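Local coordinates for aminotransferase class I and II (Anaerococcus prevotii, PDB 4EMY), which probably works as a pyridoxal 5'-phosphate-dependent aminotransferase, a homodimer of the class I family that moves amino groups between substrates, at residues N25-A30 / N377-P382; I40-G45 / C392-E397. One frame throughout, in Å; residues are numbered along the deposited sequence.

Both contacts are largely buried and lie on the same side of the chain's centre, their own centres about 11 Å apart, and they share one small element: strands 40-41 and 378-379 run parallel as neighbours in a two-stranded sheet. Contact 1 packs helix 19-34 against strand 378-379, whereas contact 2 sets the segment 40-45 beside the loop 392-397. Backbone hydrogen bonds stitch the two together, N377 O to I40 N at 2.9 Å and F379 O to A42 N at 3.1 Å. Their chemistry differs: an aromatic ring against helix alanines in contact 1, small aliphatic groups and a thiol against backbone in contact 2, which reaches closer to the cofactor.

Contact 1 of 2, residues N25-A30 / N377-P382; sequences NKANAA and NIFTIP
Helix-on-strand packing through a single aromatic ring joins F379, on strand 378-379, to K26, A27 and A30 of helix 19-34. The ring meets the helix backbone itself: A27 CA sits over one face, 3.8 Å from the ring centroid and 18° off the ring normal, a CH-pi contact displaced toward the rim. A27 CB continues the touch at 3.7 Å from CD1 of F379. One turn further on, A30 CB reaches F379 CE1 at 3.9 Å, while the K26 CB methylene approaches CE2 of F379 at 3.7 Å; both come in obliquely. The CG of F379 is turned anti to its carbonyl carbon (chi1 -58°), a setting that carries the ring across to the helix, and small alanines let the backbone come this close. Strand 378-379 is thus held by the helix through its F379 ring and by the residues that follow that helix through backbone pairing, consistent with the fold type I aminotransferases, in which N-terminal and C-terminal parts of the chain come together in the small domain. Replacing F379 by an alanine would probably open a gap against A27 and A30 and cost the helix its face-on CH-pi partner. At the head of the strand, N377 is the C-prime residue of the Schellman motif that closes helix 366-375, its positive phi (53°) turning the chain into the strand; its amide oxygen OD1 lies 3.9 Å from A30 CB, a van der Waals touch of a polar atom on a methyl. K26 starts toward the strand, but its extended chain carries NZ to a salt bridge with E374 OE1 of helix 366-375.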
ATOM      1  N   ASN A  25       8.338  23.238  -3.834  1.00 45.42           N
ATOM      2  CA  ASN A  25       8.040  23.903  -5.099  1.00 46.11           C
ATOM      3  C   ASN A  25       8.819  25.218  -5.205  1.00 47.02           C
ATOM      4  O   ASN A  25       9.490  25.467  -6.210  1.00 47.59           O
ATOM      5  CB  ASN A  25       6.536  24.159  -5.252  1.00 46.57           C
ATOM      6  CG  ASN A  25       5.757  22.913  -5.667  1.00 45.98           C
ATOM      7  OD1 ASN A  25       6.275  22.030  -6.364  1.00 45.68           O
ATOM      8  ND2 ASN A  25       4.493  22.851  -5.255  1.00 45.79           N
ATOM      9  N   LYS A  26       8.748  26.037  -4.151  1.00 47.07           N
ATOM     10  CA  LYS A  26       9.470  27.311  -4.102  1.00 47.90           C
ATOM     11  C   LYS A  26      10.964  27.160  -4.402  1.00 47.90           C
ATOM     12  O   LYS A  26      11.535  27.963  -5.146  1.00 48.81           O
ATOM     13  CB  LYS A  26       9.274  28.002  -2.755  1.00 47.98           C
ATOM     14  CG  LYS A  26       7.928  28.672  -2.579  1.00 48.48           C
ATOM     15  CD  LYS A  26       7.920  29.460  -1.282  1.00 49.05           C
ATOM     16  CE  LYS A  26       6.517  29.639  -0.729  1.00 49.19           C
ATOM     17  NZ  LYS A  26       6.546  30.330   0.590  1.00 49.68           N
ATOM     18  N   ALA A  27      11.581  26.130  -3.826  1.00 46.85           N
ATOM     19  CA  ALA A  27      12.996  25.850  -4.037  1.00 46.87           C
ATOM     20  C   ALA A  27      13.301  25.545  -5.499  1.00 47.17           C
ATOM     21  O   ALA A  27      14.271  26.064  -6.058  1.00 48.00           O
ATOM     22  CB  ALA A  27      13.449  24.703  -3.152  1.00 45.89           C
ATOM     23  N   ASN A  28      12.464  24.713  -6.113  1.00 46.54           N
ATOM     24  CA  ASN A  28      12.641  24.350  -7.516  1.00 46.83           C
ATOM     25  C   ASN A  28      12.456  25.540  -8.453  1.00 48.10           C
ATOM     26  O   ASN A  28      13.189  25.682  -9.438  1.00 48.86           O
ATOM     27  CB  ASN A  28      11.692  23.214  -7.911  1.00 45.98           C
ATOM     28  CG  ASN A  28      12.004  21.912  -7.199  1.00 44.86           C
ATOM     29  OD1 ASN A  28      13.026  21.776  -6.518  1.00 44.78           O
ATOM     30  ND2 ASN A  28      11.116  20.944  -7.350  1.00 44.11           N
ATOM     31  N   ALA A  29      11.477  26.388  -8.136  1.00 48.44           N
ATOM     32  CA  ALA A  29      11.228  27.605  -8.901  1.00 49.69           C
ATOM     33  C   ALA A  29      12.411  28.570  -8.767  1.00 50.69           C
ATOM     34  O   ALA A  29      12.747  29.291  -9.716  1.00 51.85           O
ATOM     35  CB  ALA A  29       9.930  28.260  -8.449  1.00 49.84           C
ATOM     36  N   ALA A  30      13.040  28.561  -7.590  1.00 50.25           N
ATOM     37  CA  ALA A  30      14.220  29.368  -7.317  1.00 51.12           C
ATOM     38  C   ALA A  30      15.414  28.862  -8.121  1.00 51.39           C
ATOM     39  O   ALA A  30      16.084  29.638  -8.801  1.00 52.46           O
ATOM     40  CB  ALA A  30      14.533  29.367  -5.829  1.00 50.57           C
ATOM     41  N   ASN A 377      17.107  32.531  -0.853  1.00 55.24           N
ATOM     42  CA  ASN A 377      17.078  31.221  -1.499  1.00 54.78           C
ATOM     43  C   ASN A 377      17.528  30.087  -0.563  1.00 53.58           C
ATOM     44  O   ASN A 377      18.221  29.156  -0.988  1.00 53.47           O
ATOM     45  CB  ASN A 377      17.911  31.240  -2.788  1.00 55.78           C
ATOM     46  CG  ASN A 377      17.412  32.263  -3.801  1.00 57.13           C
ATOM     47  OD1 ASN A 377      16.208  32.389  -4.037  1.00 57.51           O
ATOM     48  ND2 ASN A 377      18.340  32.988  -4.415  1.00 58.06           N
ATOM     49  N   ILE A 378      17.135  30.190   0.710  1.00 52.85           N
ATOM     50  CA  ILE A 378      17.433  29.174   1.718  1.00 51.82           C
ATOM     51  C   ILE A 378      16.132  28.570   2.246  1.00 51.33           C
ATOM     52  O   ILE A 378      15.364  29.220   2.967  1.00 51.47           O
ATOM     53  CB  ILE A 378      18.322  29.710   2.866  1.00 51.65           C
ATOM     54  CG1 ILE A 378      19.703  30.093   2.329  1.00 52.38           C
ATOM     55  CG2 ILE A 378      18.499  28.652   3.943  1.00 50.74           C
ATOM     56  CD1 ILE A 378      20.546  30.909   3.284  1.00 52.66           C
ATOM     57  N   PHE A 379      15.904  27.312   1.881  1.00 50.94           N
ATOM     58  CA  PHE A 379      14.649  26.640   2.166  1.00 50.57           C
ATOM     59  C   PHE A 379      14.811  25.545   3.209  1.00 49.78           C
ATOM     60  O   PHE A 379      15.671  24.666   3.086  1.00 49.62           O
ATOM     61  CB  PHE A 379      14.048  26.091   0.876  1.00 50.95           C
ATOM     62  CG  PHE A 379      13.817  27.143  -0.160  1.00 51.95           C
ATOM     63  CD1 PHE A 379      14.787  27.424  -1.114  1.00 52.53           C
ATOM     64  CD2 PHE A 379      12.640  27.883  -0.162  1.00 52.57           C
ATOM     65  CE1 PHE A 379      14.581  28.411  -2.061  1.00 53.63           C
ATOM     66  CE2 PHE A 379      12.428  28.874  -1.106  1.00 53.71           C
ATOM     67  CZ  PHE A 379      13.398  29.136  -2.058  1.00 54.19           C
ATOM     68  N   THR A 380      13.982  25.633   4.244  1.00 49.47           N
ATOM     69  CA  THR A 380      13.961  24.660   5.326  1.00 48.69           C
ATOM     70  C   THR A 380      12.519  24.511   5.785  1.00 48.69           C
ATOM     71  O   THR A 380      11.657  25.272   5.350  1.00 49.40           O
ATOM     72  CB  THR A 380      14.823  25.131   6.507  1.00 48.48           C
ATOM     73  OG1 THR A 380      14.507  26.495   6.798  1.00 49.04           O
ATOM     74  CG2 THR A 380      16.308  25.021   6.184  1.00 48.49           C
ATOM     75  N   ILE A 381      12.255  23.538   6.655  1.00 48.15           N
ATOM     76  CA  ILE A 381      10.892  23.294   7.140  1.00 48.33           C
ATOM     77  C   ILE A 381      10.691  23.831   8.560  1.00 48.38           C
ATOM     78  O   ILE A 381      11.366  23.386   9.493  1.00 48.01           O
ATOM     79  CB  ILE A 381      10.505  21.794   7.072  1.00 47.98           C
ATOM     80  CG1 ILE A 381      10.808  21.193   5.687  1.00 48.07           C
ATOM     81  CG2 ILE A 381       9.045  21.593   7.456  1.00 48.46           C
ATOM     82  CD1 ILE A 381      10.127  21.862   4.509  1.00 48.76           C
ATOM     83  N   PRO A 382       9.767  24.797   8.721  1.00 49.12           N
ATOM     84  CA  PRO A 382       9.442  25.380  10.019  1.00 49.52           C
ATOM     85  C   PRO A 382       8.418  24.574  10.804  1.00 49.79           C
ATOM     86  O   PRO A 382       7.558  23.917  10.214  1.00 50.11           O
ATOM     87  CB  PRO A 382       8.819  26.718   9.640  1.00 50.64           C
ATOM     88  CG  PRO A 382       8.162  26.453   8.331  1.00 50.97           C
ATOM     89  CD  PRO A 382       9.069  25.488   7.621  1.00 49.95           C
TER

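Contact 2 of 2, residues I40-G45 / C392-E397; sequences INAALG and CGVGEE
Apolar packing carries one end of this contact, where V394, in the loop between strand 386-389 and helix 399-411, presses one methyl against A42 and I40 of the segment 40-45. V394 CG1 comes within 3.4 Å of A42 CB, methyl to methyl, and within 4.2 Å of I40 CG2, whose side chain crosses that of V394 obliquely. The V394 side chain starts toward the segment 40-45. Beyond the pair, helix 399-411 closes over the same apolar patch, with L402 touching both I40 and V394.

Contacts with backbone form the second group. The V394 CG1 methyl also lies 3.5 Å from N41 O, a carbonyl against an aliphatic group. The nearest CA atoms across the contact include those of A42 and G393, 5.6 Å apart. A beta carbon on G393 would probably come close to N41 O, which is consistent with the near approach of the two backbones.

In fold terms the segment leaves strand 40-41 and heads for the cofactor: G45 lies about 6 Å from the side chains of K261 and Y227, both binding-site residues for pyridoxal 5'-phosphate, and about 6 Å from the bound pyridoxal 5'-phosphate itself.

The sulfur makes a third kind of contact. SG of C392 is placed between its backbone N and carbonyl carbon (chi1 58°), and meets L44 O at 3.6 Å and the CA of G45 at 3.7 Å. Just before these residues, A43 O accepts a hydrogen bond from R388 NH2, and A42 pairs through its backbone with A390.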
ATOM      1  N   ILE A  40      20.065  27.030  -1.697  1.00 49.79           N
ATOM      2  CA  ILE A  40      20.351  25.991  -0.714  1.00 48.88           C
ATOM      3  C   ILE A  40      19.052  25.246  -0.369  1.00 47.81           C
ATOM      4  O   ILE A  40      18.284  25.667   0.505  1.00 47.75           O
ATOM      5  CB  ILE A  40      21.056  26.570   0.538  1.00 49.35           C
ATOM      6  CG1 ILE A  40      22.428  27.132   0.153  1.00 50.27           C
ATOM      7  CG2 ILE A  40      21.210  25.509   1.623  1.00 48.62           C
ATOM      8  CD1 ILE A  40      23.073  28.004   1.207  1.00 51.02           C
ATOM      9  N   ASN A  41      18.813  24.144  -1.079  1.00 47.00           N
ATOM     10  CA  ASN A  41      17.583  23.363  -0.941  1.00 46.00           C
ATOM     11  C   ASN A  41      17.683  22.310   0.164  1.00 45.26           C
ATOM     12  O   ASN A  41      18.100  21.173  -0.082  1.00 44.90           O
ATOM     13  CB  ASN A  41      17.232  22.708  -2.281  1.00 45.71           C
ATOM     14  CG  ASN A  41      15.869  22.030  -2.280  1.00 44.89           C
ATOM     15  OD1 ASN A  41      15.100  22.096  -1.313  1.00 44.44           O
ATOM     16  ND2 ASN A  41      15.562  21.371  -3.389  1.00 44.74           N
ATOM     17  N   ALA A  42      17.284  22.696   1.373  1.00 45.05           N
ATOM     18  CA  ALA A  42      17.431  21.849   2.547  1.00 44.53           C
ATOM     19  C   ALA A  42      16.070  21.480   3.141  1.00 43.97           C
ATOM     20  O   ALA A  42      15.872  21.525   4.358  1.00 43.90           O
ATOM     21  CB  ALA A  42      18.296  22.555   3.574  1.00 45.09           C
ATOM     22  N   ALA A  43      15.146  21.086   2.267  1.00 43.75           N
ATOM     23  CA  ALA A  43      13.742  20.912   2.633  1.00 43.56           C
ATOM     24  C   ALA A  43      13.330  19.464   2.921  1.00 43.04           C
ATOM     25  O   ALA A  43      12.862  19.160   4.023  1.00 42.83           O
ATOM     26  CB  ALA A  43      12.845  21.518   1.564  1.00 43.53           C
ATOM     27  N   LEU A  44      13.507  18.581   1.937  1.00 43.08           N
ATOM     28  CA  LEU A  44      12.968  17.216   2.018  1.00 42.63           C
ATOM     29  C   LEU A  44      14.009  16.123   2.256  1.00 42.87           C
ATOM     30  O   LEU A  44      15.176  16.254   1.884  1.00 43.31           O
ATOM     31  CB  LEU A  44      12.136  16.885   0.774  1.00 42.20           C
ATOM     32  CG  LEU A  44      10.937  17.769   0.419  1.00 42.22           C
ATOM     33  CD1 LEU A  44      10.230  17.203  -0.802  1.00 41.85           C
ATOM     34  CD2 LEU A  44       9.967  17.912   1.580  1.00 41.91           C
ATOM     35  N   GLY A  45      13.552  15.034   2.872  1.00 42.86           N
ATOM     36  CA  GLY A  45      14.405  13.913   3.246  1.00 43.13           C
ATOM     37  C   GLY A  45      14.707  12.931   2.128  1.00 43.29           C
ATOM     38  O   GLY A  45      14.218  11.801   2.125  1.00 43.15           O
ATOM     39  N   CYS A 392      20.667  15.980   4.388  1.00 50.09           N
ATOM     40  CA  CYS A 392      20.804  14.951   3.360  1.00 51.02           C
ATOM     41  C   CYS A 392      20.738  15.524   1.947  1.00 51.46           C
ATOM     42  O   CYS A 392      21.223  14.909   0.998  1.00 52.60           O
ATOM     43  CB  CYS A 392      19.687  13.928   3.523  1.00 50.77           C
ATOM     44  SG  CYS A 392      18.045  14.669   3.436  1.00 49.82           S
ATOM     45  N   GLY A 393      20.125  16.694   1.807  1.00 50.70           N
ATOM     46  CA  GLY A 393      19.951  17.311   0.496  1.00 51.18           C
ATOM     47  C   GLY A 393      21.078  18.229   0.047  1.00 51.87           C
ATOM     48  O   GLY A 393      21.355  18.337  -1.149  1.00 52.79           O
ATOM     49  N   VAL A 394      21.726  18.898   1.001  1.00 51.54           N
ATOM     50  CA  VAL A 394      22.708  19.928   0.671  1.00 52.22           C
ATOM     51  C   VAL A 394      24.142  19.414   0.803  1.00 53.38           C
ATOM     52  O   VAL A 394      24.448  18.617   1.692  1.00 53.32           O
ATOM     53  CB  VAL A 394      22.468  21.248   1.452  1.00 51.43           C
ATOM     54  CG1 VAL A 394      21.008  21.368   1.846  1.00 50.39           C
ATOM     55  CG2 VAL A 394      23.329  21.341   2.695  1.00 51.40           C
ATOM     56  N   GLY A 395      25.003  19.870  -0.106  1.00 54.64           N
ATOM     57  CA  GLY A 395      26.391  19.425  -0.173  1.00 56.19           C
ATOM     58  C   GLY A 395      27.300  20.106   0.832  1.00 56.37           C
ATOM     59  O   GLY A 395      27.104  21.273   1.181  1.00 55.70           O
ATOM     60  N   GLU A 396      28.303  19.356   1.281  1.00 57.51           N
ATOM     61  CA  GLU A 396      29.292  19.790   2.271  1.00 58.09           C
ATOM     62  C   GLU A 396      29.694  21.271   2.176  1.00 58.29           C
ATOM     63  O   GLU A 396      29.575  22.007   3.155  1.00 57.52           O
ATOM     64  CB  GLU A 396      30.527  18.883   2.169  1.00 60.15           C
ATOM     65  CG  GLU A 396      31.394  18.811   3.413  1.00 60.79           C
ATOM     66  CD  GLU A 396      32.149  17.498   3.519  1.00 62.49           C
ATOM     67  OE1 GLU A 396      31.547  16.501   3.970  1.00 61.86           O
ATOM     68  OE2 GLU A 396      33.345  17.463   3.162  1.00 64.66           O
ATOM     69  N   GLU A 397      30.145  21.704   0.999  1.00 59.50           N
ATOM     70  CA  GLU A 397      30.691  23.057   0.820  1.00 60.14           C
ATOM     71  C   GLU A 397      29.687  24.201   1.056  1.00 58.55           C
ATOM     72  O   GLU A 397      30.084  25.331   1.335  1.00 58.84           O
ATOM     73  CB  GLU A 397      31.404  23.201  -0.539  1.00 62.06           C
ATOM     74  CG  GLU A 397      30.495  23.262  -1.760  1.00 61.82           C
ATOM     75  CD  GLU A 397      30.202  21.898  -2.390  1.00 62.34           C
ATOM     76  OE1 GLU A 397      29.937  20.903  -1.659  1.00 61.66           O
ATOM     77  OE2 GLU A 397      30.219  21.829  -3.644  1.00 63.49           O
TER